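Ribulose bisphosphate carboxylase (Pyrococcus horikoshii, PDB 2CWX) probably catalyses the magnesium-dependent carboxylation of ribulose 1,5-bisphosphate to two molecules of 3-phosphoglycerate, serving an archaeal AMP degradation pathway. Local coordinates at residues A[28-33]-A[116-121]; A[312-317]-A[357-362]; A[202-207]-A[242-247]. All blocks are in the same frame, centred on the assembly; numbering follows the deposited sequence.

Interaction 1 of 3, residues A[28-33]-A[116-121]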
ATOM      1  N   VAL A  28     -45.653  -0.697   2.906  1.00 22.20           N
ATOM      2  CA  VAL A  28     -45.490   0.276   3.973  1.00 21.93           C
ATOM      3  C   VAL A  28     -46.872   0.654   4.455  1.00 22.93           C
ATOM      4  O   VAL A  28     -47.806   0.796   3.654  1.00 22.90           O
ATOM      5  CB  VAL A  28     -44.736   1.530   3.519  1.00 21.99           C
ATOM      6  CG1 VAL A  28     -44.580   2.533   4.700  1.00 23.50           C
ATOM      7  CG2 VAL A  28     -43.362   1.161   2.980  1.00 22.58           C
ATOM      8  N   GLU A  29     -47.003   0.777   5.769  1.00 23.79           N
ATOM      9  CA  GLU A  29     -48.249   1.163   6.403  1.00 25.67           C
ATOM     10  C   GLU A  29     -48.107   2.562   6.955  1.00 25.08           C
ATOM     11  O   GLU A  29     -47.196   2.819   7.722  1.00 24.95           O
ATOM     12  CB  GLU A  29     -48.593   0.212   7.561  1.00 26.45           C
ATOM     13  CG  GLU A  29     -48.530  -1.282   7.242  1.00 32.37           C
ATOM     14  CD  GLU A  29     -49.159  -2.152   8.348  1.00 39.98           C
ATOM     15  OE1 GLU A  29     -48.644  -3.277   8.603  1.00 39.69           O
ATOM     16  OE2 GLU A  29     -50.168  -1.701   8.974  1.00 44.69           O
ATOM     17  N   TYR A  30     -49.020   3.452   6.583  1.00 25.15           N
ATOM     18  CA  TYR A  30     -49.037   4.819   7.079  1.00 25.27           C
ATOM     19  C   TYR A  30     -50.362   5.141   7.794  1.00 25.56           C
ATOM     20  O   TYR A  30     -51.436   4.723   7.346  1.00 25.49           O
ATOM     21  CB  TYR A  30     -48.904   5.809   5.916  1.00 25.12           C
ATOM     22  CG  TYR A  30     -47.642   5.705   5.078  1.00 25.18           C
ATOM     23  CD1 TYR A  30     -46.475   6.381   5.447  1.00 25.30           C
ATOM     24  CD2 TYR A  30     -47.621   4.972   3.914  1.00 24.42           C
ATOM     25  CE1 TYR A  30     -45.315   6.294   4.690  1.00 24.27           C
ATOM     26  CE2 TYR A  30     -46.471   4.895   3.134  1.00 25.04           C
ATOM     27  CZ  TYR A  30     -45.330   5.569   3.523  1.00 24.86           C
ATOM     28  OH  TYR A  30     -44.196   5.485   2.756  1.00 24.06           O
ATOM     29  N   TYR A  31     -50.263   5.919   8.865  1.00 25.41           N
ATOM     30  CA  TYR A  31     -51.363   6.737   9.368  1.00 25.80           C
ATOM     31  C   TYR A  31     -51.240   8.148   8.803  1.00 25.92           C
ATOM     32  O   TYR A  31     -50.147   8.699   8.714  1.00 25.09           O
ATOM     33  CB  TYR A  31     -51.319   6.812  10.881  1.00 26.20           C
ATOM     34  CG  TYR A  31     -52.291   7.822  11.489  1.00 26.99           C
ATOM     35  CD1 TYR A  31     -51.904   9.143  11.745  1.00 27.93           C
ATOM     36  CD2 TYR A  31     -53.594   7.451  11.810  1.00 26.67           C
ATOM     37  CE1 TYR A  31     -52.813  10.066  12.305  1.00 27.26           C
ATOM     38  CE2 TYR A  31     -54.479   8.352  12.390  1.00 25.23           C
ATOM     39  CZ  TYR A  31     -54.089   9.652  12.621  1.00 26.36           C
ATOM     40  OH  TYR A  31     -54.995  10.545  13.192  1.00 30.87           O
ATOM     41  N   PHE A  32     -52.363   8.739   8.416  1.00 26.75           N
ATOM     42  CA  PHE A  32     -52.371  10.115   7.974  1.00 27.61           C
ATOM     43  C   PHE A  32     -53.730  10.799   8.213  1.00 28.71           C
ATOM     44  O   PHE A  32     -54.760  10.145   8.415  1.00 27.14           O
ATOM     45  CB  PHE A  32     -52.005  10.196   6.483  1.00 27.60           C
ATOM     46  CG  PHE A  32     -53.069   9.700   5.582  1.00 28.30           C
ATOM     47  CD1 PHE A  32     -53.134   8.356   5.235  1.00 28.60           C
ATOM     48  CD2 PHE A  32     -54.011  10.567   5.065  1.00 28.97           C
ATOM     49  CE1 PHE A  32     -54.134   7.884   4.399  1.00 29.26           C
ATOM     50  CE2 PHE A  32     -55.017  10.100   4.220  1.00 30.32           C
ATOM     51  CZ  PHE A  32     -55.071   8.753   3.886  1.00 30.43           C
ATOM     52  N   GLU A  33     -53.685  12.127   8.183  1.00 29.78           N
ATOM     53  CA  GLU A  33     -54.876  12.969   8.220  1.00 30.74           C
ATOM     54  C   GLU A  33     -54.804  13.883   7.009  1.00 31.54           C
ATOM     55  O   GLU A  33     -53.822  14.634   6.858  1.00 32.37           O
ATOM     56  CB  GLU A  33     -54.877  13.795   9.497  1.00 30.46           C
ATOM     57  CG  GLU A  33     -55.093  12.959  10.747  1.00 30.29           C
ATOM     58  CD  GLU A  33     -54.619  13.653  12.003  1.00 31.39           C
ATOM     59  OE1 GLU A  33     -54.410  14.880  11.949  1.00 34.37           O
ATOM     60  OE2 GLU A  33     -54.434  12.975  13.039  1.00 32.10           O
ATOM     61  N   LYS A 116     -52.147  16.842   6.960  1.00 36.54           N
ATOM     62  CA  LYS A 116     -51.921  17.512   8.237  1.00 36.75           C
ATOM     63  C   LYS A 116     -50.848  16.758   9.039  1.00 36.18           C
ATOM     64  O   LYS A 116     -50.098  17.359   9.836  1.00 36.26           O
ATOM     65  CB  LYS A 116     -53.207  17.550   9.071  1.00 36.92           C
ATOM     66  CG  LYS A 116     -53.960  18.882   9.047  1.00 39.73           C
ATOM     67  CD  LYS A 116     -55.326  18.761   9.737  1.00 41.21           C
ATOM     68  CE  LYS A 116     -56.348  19.789   9.205  1.00 43.26           C
ATOM     69  NZ  LYS A 116     -56.802  19.464   7.833  1.00 43.16           N
ATOM     70  N   ASN A 117     -50.835  15.437   8.864  1.00 34.58           N
ATOM     71  CA  ASN A 117     -50.013  14.544   9.672  1.00 33.74           C
ATOM     72  C   ASN A 117     -49.806  13.248   8.892  1.00 31.96           C
ATOM     73  O   ASN A 117     -50.682  12.786   8.142  1.00 31.12           O
ATOM     74  CB  ASN A 117     -50.704  14.207  11.005  1.00 33.83           C
ATOM     75  CG  ASN A 117     -50.567  15.305  12.053  1.00 36.23           C
ATOM     76  OD1 ASN A 117     -49.467  15.765  12.356  1.00 38.45           O
ATOM     77  ND2 ASN A 117     -51.700  15.716  12.628  1.00 36.53           N
ATOM     78  N   LEU A 118     -48.656  12.653   9.104  1.00 30.32           N
ATOM     79  CA  LEU A 118     -48.265  11.425   8.421  1.00 29.28           C
ATOM     80  C   LEU A 118     -47.316  10.706   9.344  1.00 28.62           C
ATOM     81  O   LEU A 118     -46.357  11.308   9.823  1.00 28.67           O
ATOM     82  CB  LEU A 118     -47.578  11.710   7.091  1.00 28.62           C
ATOM     83  CG  LEU A 118     -47.072  10.438   6.403  1.00 28.52           C
ATOM     84  CD1 LEU A 118     -48.253   9.606   5.921  1.00 26.35           C
ATOM     85  CD2 LEU A 118     -46.106  10.751   5.273  1.00 27.62           C
ATOM     86  N   ARG A 119     -47.606   9.434   9.604  1.00 27.97           N
ATOM     87  CA  ARG A 119     -46.766   8.577  10.415  1.00 27.24           C
ATOM     88  C   ARG A 119     -46.496   7.249   9.704  1.00 26.78           C
ATOM     89  O   ARG A 119     -47.425   6.541   9.320  1.00 25.81           O
ATOM     90  CB  ARG A 119     -47.464   8.314  11.735  1.00 27.78           C
ATOM     91  CG  ARG A 119     -46.510   8.005  12.885  1.00 28.63           C
ATOM     92  CD  ARG A 119     -47.225   7.590  14.185  1.00 28.89           C
ATOM     93  NE  ARG A 119     -46.240   7.391  15.224  1.00 29.13           N
ATOM     94  CZ  ARG A 119     -46.428   6.724  16.331  1.00 31.78           C
ATOM     95  NH1 ARG A 119     -47.576   6.107  16.601  1.00 31.84           N
ATOM     96  NH2 ARG A 119     -45.429   6.661  17.184  1.00 35.12           N
ATOM     97  N   LEU A 120     -45.225   6.918   9.533  1.00 26.33           N
ATOM     98  CA  LEU A 120     -44.824   5.610   9.025  1.00 26.45           C
ATOM     99  C   LEU A 120     -44.916   4.618  10.179  1.00 24.78           C
ATOM    100  O   LEU A 120     -44.197   4.689  11.133  1.00 25.34           O
ATOM    101  CB  LEU A 120     -43.423   5.698   8.403  1.00 26.27           C
ATOM    102  CG  LEU A 120     -42.565   4.505   7.959  1.00 29.56           C
ATOM    103  CD1 LEU A 120     -43.151   3.158   8.131  1.00 29.04           C
ATOM    104  CD2 LEU A 120     -42.047   4.709   6.540  1.00 30.60           C
ATOM    105  N   LEU A 121     -45.837   3.690  10.073  1.00 24.53           N
ATOM    106  CA  LEU A 121     -46.174   2.793  11.163  1.00 24.79           C
ATOM    107  C   LEU A 121     -45.342   1.524  11.147  1.00 23.76           C
ATOM    108  O   LEU A 121     -44.964   1.014  12.161  1.00 23.20           O
ATOM    109  CB  LEU A 121     -47.651   2.421  11.062  1.00 25.10           C
ATOM    110  CG  LEU A 121     -48.724   3.183  11.838  1.00 27.19           C
ATOM    111  CD1 LEU A 121     -48.323   4.572  12.363  1.00 27.66           C
ATOM    112  CD2 LEU A 121     -50.034   3.244  11.028  1.00 27.42           C
TER
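Y31 and R119 face each other as a hydrogen-bonded pair of two antiparallel strands, 28-33 and 117-121, whose axes come within 4.6 Å. R119 N gives a bond to Y31 O at 2.8 Å, and Y31 N returns one to R119 O. At E33 the return bond shifts by one residue: E33 N donates to N117 O, while E33 O receives K116 N; at the other end L121 N reaches E29 O. Between these rungs, Y30 with L120 and F32 with L118 are non-hydrogen-bonded pairs, closed by CA-H...O contacts such as F32 CA to N117 O at 3.2 Å.

One side-chain bond adds to the backbone ladder. N117 and E33 lie side by side, and N117 ND2 donates to E33 OE1 at 2.9 Å with a nearly straight angle of 168°. The acceptor stays in the amide plane, yet the donor comes from above the carboxylate plane; the two planes stand almost perpendicular, 89° apart. An amide suits this place because it supplies an N-H to a buried acid.

Apolar contacts fill the face carrying Y30, F32, L118 and L120. L118 holds CG anti to its backbone N (chi1 176°), which swings CD1 back to within 3.7 Å of Y30 CD1 and also against F32 CB. V28 CG1 lies over one face of the Y30 ring, offset toward its rim, and meets L120 CD1 at 3.8 Å. Y30 OH is satisfied by V105 O. On the other face, L121 CD2 packs on Y31 CB.

Helix 39-49 covers the apolar face through A42 and I46, and strand 81-89 flanks 25-34 on its far edge: an open-faced alpha/beta sandwich, the fold of the RuBisCO large-chain N-terminal domain.

Interaction 2 of 3, residues A[312-317]-A[357-362]; sequences TGTAVG and PELIRL
The loop that follows strand 309-311 of the alpha/beta barrel, the flexible loop 6 of RuBisCO large chains, here rests T314 and A315 on helix 356-363. A315 carries the contact. Its methyl group points at the helix and meets L362 CD1 at 3.9 Å, the closest approach of the two segments. L362 sets CG anti to its carbonyl carbon (chi1 -69°) and then runs extended, which brings the CD1 branch to the loop. L359 comes in more loosely: its CD1 lies 4.5 Å from both T314 CG2 and A315 N. Small and branched apolar groups suit this side, since no hydrogen bond crosses it. A315 N and A315 O are buried without a polar partner in the model, and the carboxylate carbon of E358, CD, stands 4.4 Å from that oxygen. Beyond A315 the chain is poorly ordered at V316 and G317, on the way to K318, the predicted transition-state stabiliser. T314 turns its hydroxyl to the backbone oxygen of S348, which with G349 is predicted to bind substrate. The contact thus joins the loop leaving strand 309-311, whose T312 and T314 also touch strand 344-347, to helix 356-363, with Y323 of helix 323-334 touching L362.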
ATOM      1  N   THR A 312     -35.415  -0.172  24.067  1.00 36.92           N
ATOM      2  CA  THR A 312     -36.845  -0.064  23.756  1.00 40.22           C
ATOM      3  C   THR A 312     -37.722   0.596  24.843  1.00 43.63           C
ATOM      4  O   THR A 312     -38.802   1.093  24.531  1.00 44.22           O
ATOM      5  CB  THR A 312     -37.471  -1.453  23.454  1.00 39.94           C
ATOM      6  OG1 THR A 312     -37.440  -2.276  24.622  1.00 38.31           O
ATOM      7  CG2 THR A 312     -36.667  -2.232  22.419  1.00 40.85           C
ATOM      8  N   GLY A 313     -37.313   0.539  26.100  1.00 47.64           N
ATOM      9  CA  GLY A 313     -38.196   0.934  27.205  1.00 51.29           C
ATOM     10  C   GLY A 313     -38.658  -0.172  28.171  1.00 54.06           C
ATOM     11  O   GLY A 313     -38.522  -1.378  27.894  1.00 54.07           O
ATOM     12  N   THR A 314     -39.239   0.280  29.299  1.00 57.56           N
ATOM     13  CA  THR A 314     -39.569  -0.548  30.469  1.00 59.83           C
ATOM     14  C   THR A 314     -40.894  -0.230  31.121  1.00 61.98           C
ATOM     15  O   THR A 314     -41.482   0.828  30.855  1.00 62.37           O
ATOM     16  CB  THR A 314     -38.581  -0.258  31.550  1.00 60.19           C
ATOM     17  OG1 THR A 314     -38.506   1.160  31.744  1.00 60.54           O
ATOM     18  CG2 THR A 314     -37.218  -0.649  31.121  1.00 61.55           C
ATOM     19  N   ALA A 315     -41.300  -1.124  32.038  1.00 64.06           N
ATOM     20  CA  ALA A 315     -42.451  -0.939  32.919  1.00 65.91           C
ATOM     21  C   ALA A 315     -42.018  -0.848  34.413  1.00 67.65           C
ATOM     22  O   ALA A 315     -41.674  -1.852  35.064  1.00 67.52           O
ATOM     23  CB  ALA A 315     -43.468  -2.050  32.708  1.00 66.13           C
ATOM     24  N   VAL A 316     -42.101   0.383  34.930  1.00 69.56           N
ATOM     25  CA  VAL A 316     -41.378   0.868  36.110  1.00 70.75           C
ATOM     26  C   VAL A 316     -42.235   1.907  36.867  1.00 71.87           C
ATOM     27  O   VAL A 316     -43.381   2.187  36.489  1.00 72.00           O
ATOM     28  CB  VAL A 316     -40.071   1.580  35.626  1.00 70.88           C
ATOM     29  CG1 VAL A 316     -39.142   1.982  36.775  1.00 71.80           C
ATOM     30  CG2 VAL A 316     -39.337   0.708  34.641  1.00 71.11           C
ATOM     31  N   GLY A 317     -41.695   2.473  37.943  1.00 73.02           N
ATOM     32  CA  GLY A 317     -42.216   3.720  38.473  1.00 73.96           C
ATOM     33  C   GLY A 317     -41.979   4.838  37.469  1.00 74.64           C
ATOM     34  O   GLY A 317     -42.897   5.233  36.737  1.00 74.82           O
ATOM     35  N   PRO A 357     -38.591  -8.690  39.553  1.00 27.20           N
ATOM     36  CA  PRO A 357     -39.649  -9.694  39.338  1.00 27.63           C
ATOM     37  C   PRO A 357     -40.751  -9.234  38.387  1.00 28.13           C
ATOM     38  O   PRO A 357     -41.111  -9.993  37.508  1.00 29.17           O
ATOM     39  CB  PRO A 357     -40.171  -9.982  40.749  1.00 27.28           C
ATOM     40  CG  PRO A 357     -39.022  -9.644  41.631  1.00 28.32           C
ATOM     41  CD  PRO A 357     -38.375  -8.417  40.983  1.00 26.90           C
ATOM     42  N   GLU A 358     -41.243  -8.012  38.518  1.00 28.25           N
ATOM     43  CA  GLU A 358     -42.270  -7.495  37.603  1.00 28.71           C
ATOM     44  C   GLU A 358     -41.736  -7.396  36.152  1.00 27.78           C
ATOM     45  O   GLU A 358     -42.362  -7.844  35.191  1.00 26.21           O
ATOM     46  CB  GLU A 358     -42.719  -6.107  38.102  1.00 29.73           C
ATOM     47  CG  GLU A 358     -43.982  -5.585  37.437  1.00 33.91           C
ATOM     48  CD  GLU A 358     -44.297  -4.127  37.756  1.00 40.14           C
ATOM     49  OE1 GLU A 358     -43.652  -3.502  38.648  1.00 44.45           O
ATOM     50  OE2 GLU A 358     -45.231  -3.600  37.109  1.00 43.99           O
ATOM     51  N   LEU A 359     -40.563  -6.788  36.022  1.00 27.26           N
ATOM     52  CA  LEU A 359     -39.862  -6.672  34.735  1.00 27.07           C
ATOM     53  C   LEU A 359     -39.714  -8.018  34.008  1.00 26.75           C
ATOM     54  O   LEU A 359     -40.018  -8.137  32.835  1.00 24.44           O
ATOM     55  CB  LEU A 359     -38.480  -6.006  34.944  1.00 26.96           C
ATOM     56  CG  LEU A 359     -37.750  -5.612  33.662  1.00 28.46           C
ATOM     57  CD1 LEU A 359     -38.504  -4.529  32.945  1.00 29.92           C
ATOM     58  CD2 LEU A 359     -36.339  -5.143  33.932  1.00 29.69           C
ATOM     59  N   ILE A 360     -39.287  -9.050  34.720  1.00 26.92           N
ATOM     60  CA  ILE A 360     -39.044 -10.334  34.089  1.00 26.84           C
ATOM     61  C   ILE A 360     -40.344 -11.063  33.830  1.00 27.66           C
ATOM     62  O   ILE A 360     -40.488 -11.718  32.806  1.00 27.07           O
ATOM     63  CB  ILE A 360     -38.049 -11.147  34.921  1.00 27.36           C
ATOM     64  CG1 ILE A 360     -36.650 -10.533  34.736  1.00 26.97           C
ATOM     65  CG2 ILE A 360     -38.063 -12.592  34.529  1.00 27.33           C
ATOM     66  CD1 ILE A 360     -35.577 -10.942  35.798  1.00 28.67           C
ATOM     67  N   ARG A 361     -41.311 -10.895  34.722  1.00 27.96           N
ATOM     68  CA  ARG A 361     -42.628 -11.454  34.531  1.00 28.70           C
ATOM     69  C   ARG A 361     -43.284 -10.882  33.273  1.00 28.21           C
ATOM     70  O   ARG A 361     -43.891 -11.606  32.518  1.00 27.72           O
ATOM     71  CB  ARG A 361     -43.492 -11.162  35.767  1.00 28.76           C
ATOM     72  CG  ARG A 361     -44.880 -11.759  35.775  1.00 32.30           C
ATOM     73  CD  ARG A 361     -45.709 -11.311  37.006  1.00 36.56           C
ATOM     74  NE  ARG A 361     -46.668 -10.283  36.600  1.00 41.03           N
ATOM     75  CZ  ARG A 361     -46.735  -9.026  37.065  1.00 46.13           C
ATOM     76  NH1 ARG A 361     -47.670  -8.213  36.566  1.00 47.99           N
ATOM     77  NH2 ARG A 361     -45.909  -8.567  38.022  1.00 46.64           N
ATOM     78  N   LEU A 362     -43.170  -9.577  33.077  1.00 28.31           N
ATOM     79  CA  LEU A 362     -43.819  -8.894  31.965  1.00 29.13           C
ATOM     80  C   LEU A 362     -43.025  -9.030  30.653  1.00 28.55           C
ATOM     81  O   LEU A 362     -43.599  -9.125  29.587  1.00 28.64           O
ATOM     82  CB  LEU A 362     -43.994  -7.402  32.291  1.00 29.52           C
ATOM     83  CG  LEU A 362     -44.983  -7.001  33.387  1.00 32.37           C
ATOM     84  CD1 LEU A 362     -44.989  -5.505  33.589  1.00 34.08           C
ATOM     85  CD2 LEU A 362     -46.374  -7.497  33.042  1.00 34.18           C
TER

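Interaction 3 of 3, residues A[202-207]-A[242-247]; sequences RVRKLY and ANEGGQ
Y207 and E244 meet where two helices of the alpha/beta barrel, 199-217 and 231-244, lie next to each other on its outer layer. The second helix ends here in a Schellman motif: G245 takes up a positive phi of 100°, which a glycine tolerates without jamming a side chain against the preceding carbonyl, and G246 carries the chain on toward strand 248-252.

The close part of the contact surrounds the Y207 ring. E244 CB lies 3.9 Å from CD1 of Y207, while G246 CA approaches CE2 of the same ring at 3.6 Å. Glycine suits this second place because a CB on G246 would point at the tyrosine and come about 3.0 Å from its OH. V241 and I225 also pack on the tyrosine, and V203 O lies at the ring edge, in its plane.

The other side is looser and polar. E244 bends at chi2 (-68°), laying its chain across the 199-217 helix: CG stands 3.9 Å from V203 O, and the carboxylate reaches the backbone at R204. No salt bridge forms, because E244 OE1 stays 4.8 Å from R204 NE although the charges are opposite. The guanidinium is engaged by E200 and by the backbone oxygen of E269 of the second subunit, at the subunit interface. An alanine in place of E244 would keep the CB beside the tyrosine but is likely to open a gap over V203 and R204 and leave the arginine without this nearby negative charge. Where the acid touches the R204 side chain, E244 OE1 meets its aliphatic part, 3.8 Å from CG.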
ATOM      1  N   ARG A 202      -8.763   5.655  27.354  1.00 19.57           N
ATOM      2  CA  ARG A 202      -9.797   4.861  28.004  1.00 19.54           C
ATOM      3  C   ARG A 202      -9.823   3.412  27.519  1.00 20.27           C
ATOM      4  O   ARG A 202      -9.946   2.511  28.337  1.00 20.60           O
ATOM      5  CB  ARG A 202     -11.164   5.502  27.810  1.00 19.59           C
ATOM      6  CG  ARG A 202     -12.238   4.918  28.691  1.00 17.99           C
ATOM      7  CD  ARG A 202     -13.515   5.773  28.704  1.00 19.75           C
ATOM      8  NE  ARG A 202     -14.422   5.704  27.523  1.00 18.09           N
ATOM      9  CZ  ARG A 202     -14.570   6.644  26.603  1.00 17.99           C
ATOM     10  NH1 ARG A 202     -13.773   7.691  26.582  1.00 18.60           N
ATOM     11  NH2 ARG A 202     -15.473   6.501  25.632  1.00 17.36           N
ATOM     12  N   VAL A 203      -9.678   3.182  26.221  1.00 21.47           N
ATOM     13  CA  VAL A 203      -9.632   1.826  25.697  1.00 23.52           C
ATOM     14  C   VAL A 203      -8.420   1.082  26.248  1.00 24.14           C
ATOM     15  O   VAL A 203      -8.559  -0.043  26.692  1.00 24.13           O
ATOM     16  CB  VAL A 203      -9.642   1.701  24.142  1.00 24.73           C
ATOM     17  CG1 VAL A 203     -10.884   2.146  23.607  1.00 26.64           C
ATOM     18  CG2 VAL A 203      -8.500   2.441  23.433  1.00 27.69           C
ATOM     19  N   ARG A 204      -7.259   1.739  26.338  1.00 24.19           N
ATOM     20  CA  ARG A 204      -6.042   1.039  26.781  1.00 23.54           C
ATOM     21  C   ARG A 204      -6.074   0.727  28.247  1.00 23.52           C
ATOM     22  O   ARG A 204      -5.413  -0.190  28.663  1.00 26.12           O
ATOM     23  CB  ARG A 204      -4.796   1.880  26.491  1.00 23.82           C
ATOM     24  CG  ARG A 204      -4.483   2.013  25.001  1.00 24.19           C
ATOM     25  CD  ARG A 204      -3.357   3.020  24.690  1.00 25.69           C
ATOM     26  NE  ARG A 204      -2.950   2.930  23.280  1.00 27.95           N
ATOM     27  CZ  ARG A 204      -1.911   3.550  22.742  1.00 28.16           C
ATOM     28  NH1 ARG A 204      -1.132   4.349  23.478  1.00 26.33           N
ATOM     29  NH2 ARG A 204      -1.645   3.367  21.448  1.00 30.12           N
ATOM     30  N   LYS A 205      -6.831   1.479  29.040  1.00 23.07           N
ATOM     31  CA  LYS A 205      -6.954   1.215  30.470  1.00 22.29           C
ATOM     32  C   LYS A 205      -8.113   0.289  30.833  1.00 21.64           C
ATOM     33  O   LYS A 205      -7.946  -0.639  31.616  1.00 20.99           O
ATOM     34  CB  LYS A 205      -7.105   2.546  31.231  1.00 23.48           C
ATOM     35  CG  LYS A 205      -7.308   2.442  32.749  1.00 25.42           C
ATOM     36  CD  LYS A 205      -6.126   1.782  33.476  1.00 27.15           C
ATOM     37  CE  LYS A 205      -6.259   1.949  35.030  1.00 28.23           C
ATOM     38  NZ  LYS A 205      -5.232   1.178  35.887  1.00 28.22           N
ATOM     39  N   LEU A 206      -9.302   0.524  30.274  1.00 20.55           N
ATOM     40  CA  LEU A 206     -10.505  -0.140  30.773  1.00 19.60           C
ATOM     41  C   LEU A 206     -10.534  -1.638  30.486  1.00 19.81           C
ATOM     42  O   LEU A 206     -11.083  -2.394  31.282  1.00 19.65           O
ATOM     43  CB  LEU A 206     -11.778   0.551  30.257  1.00 19.69           C
ATOM     44  CG  LEU A 206     -12.395   1.618  31.137  1.00 18.04           C
ATOM     45  CD1 LEU A 206     -13.053   0.985  32.325  1.00 20.20           C
ATOM     46  CD2 LEU A 206     -11.372   2.614  31.614  1.00 20.04           C
ATOM     47  N   TYR A 207      -9.957  -2.071  29.369  1.00 20.31           N
ATOM     48  CA  TYR A 207      -9.891  -3.521  29.050  1.00 21.40           C
ATOM     49  C   TYR A 207      -8.832  -4.252  29.892  1.00 22.51           C
ATOM     50  O   TYR A 207      -8.945  -5.459  30.107  1.00 22.37           O
ATOM     51  CB  TYR A 207      -9.699  -3.746  27.536  1.00 21.98           C
ATOM     52  CG  TYR A 207     -10.939  -3.317  26.786  1.00 22.58           C
ATOM     53  CD1 TYR A 207     -11.021  -2.069  26.198  1.00 21.33           C
ATOM     54  CD2 TYR A 207     -12.060  -4.148  26.732  1.00 21.38           C
ATOM     55  CE1 TYR A 207     -12.201  -1.652  25.553  1.00 22.73           C
ATOM     56  CE2 TYR A 207     -13.247  -3.734  26.109  1.00 22.38           C
ATOM     57  CZ  TYR A 207     -13.309  -2.496  25.534  1.00 23.15           C
ATOM     58  OH  TYR A 207     -14.433  -2.097  24.902  1.00 21.49           O
ATOM     59  N   ALA A 242     -11.390  -3.510  19.089  1.00 21.19           N
ATOM     60  CA  ALA A 242     -11.083  -4.892  18.692  1.00 21.64           C
ATOM     61  C   ALA A 242      -9.663  -5.287  19.061  1.00 22.46           C
ATOM     62  O   ALA A 242      -9.415  -6.365  19.532  1.00 22.57           O
ATOM     63  CB  ALA A 242     -11.291  -5.072  17.220  1.00 22.26           C
ATOM     64  N   ASN A 243      -8.733  -4.370  18.893  1.00 24.13           N
ATOM     65  CA  ASN A 243      -7.360  -4.623  19.224  1.00 25.45           C
ATOM     66  C   ASN A 243      -7.102  -4.807  20.671  1.00 25.11           C
ATOM     67  O   ASN A 243      -6.135  -5.472  21.020  1.00 24.61           O
ATOM     68  CB  ASN A 243      -6.464  -3.530  18.702  1.00 26.41           C
ATOM     69  CG  ASN A 243      -5.775  -3.949  17.446  1.00 33.95           C
ATOM     70  OD1 ASN A 243      -6.343  -3.839  16.350  1.00 39.26           O
ATOM     71  ND2 ASN A 243      -4.554  -4.520  17.596  1.00 38.11           N
ATOM     72  N   GLU A 244      -7.922  -4.214  21.531  1.00 24.46           N
ATOM     73  CA  GLU A 244      -7.738  -4.421  22.961  1.00 24.66           C
ATOM     74  C   GLU A 244      -8.446  -5.657  23.480  1.00 23.93           C
ATOM     75  O   GLU A 244      -8.345  -5.945  24.663  1.00 24.67           O
ATOM     76  CB  GLU A 244      -8.237  -3.230  23.777  1.00 25.33           C
ATOM     77  CG  GLU A 244      -7.497  -1.960  23.525  1.00 28.30           C
ATOM     78  CD  GLU A 244      -6.086  -1.995  24.020  1.00 30.27           C
ATOM     79  OE1 GLU A 244      -5.292  -1.289  23.411  1.00 37.59           O
ATOM     80  OE2 GLU A 244      -5.760  -2.724  24.980  1.00 33.91           O
ATOM     81  N   GLY A 245      -9.187  -6.339  22.624  1.00 24.03           N
ATOM     82  CA  GLY A 245      -9.962  -7.522  22.986  1.00 23.69           C
ATOM     83  C   GLY A 245     -11.448  -7.295  23.222  1.00 22.91           C
ATOM     84  O   GLY A 245     -12.131  -8.207  23.694  1.00 22.97           O
ATOM     85  N   GLY A 246     -11.964  -6.111  22.897  1.00 21.57           N
ATOM     86  CA  GLY A 246     -13.345  -5.785  23.133  1.00 21.02           C
ATOM     87  C   GLY A 246     -14.224  -6.547  22.174  1.00 21.50           C
ATOM     88  O   GLY A 246     -13.808  -6.828  21.045  1.00 22.00           O
ATOM     89  N   GLN A 247     -15.426  -6.906  22.598  1.00 21.76           N
ATOM     90  CA  GLN A 247     -16.379  -7.618  21.706  1.00 21.88           C
ATOM     91  C   GLN A 247     -17.621  -6.804  21.404  1.00 21.07           C
ATOM     92  O   GLN A 247     -18.526  -7.269  20.656  1.00 21.47           O
ATOM     93  CB  GLN A 247     -16.737  -8.999  22.257  1.00 23.45           C
ATOM     94  CG  GLN A 247     -15.592  -9.985  22.028  1.00 27.11           C
ATOM     95  CD  GLN A 247     -15.912 -11.448  22.311  1.00 30.58           C
ATOM     96  OE1 GLN A 247     -15.938 -11.899  23.482  1.00 30.28           O
ATOM     97  NE2 GLN A 247     -16.066 -12.217  21.234  1.00 31.28           N
TER

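From the N terminus, the first contact to close is interaction 1, where segment 116-121 returns to 28-33 after 82 intervening residues that include helices and two further strands of the N-terminal domain. Interaction 3 follows in the catalytic domain, joining two successive helices of the barrel's outer layer across the intervening strand 222-224. Interaction 2 closes last, bringing helix 356-363 back to the loop after strand 309-311. The three loops run in series, neither nesting nor crossing. Interactions 2 and 3 belong to one barrel, yet their centres are about 32 Å apart; interactions 1 and 3, about 44 Å apart between centres, lie on opposite sides of the chain's centre.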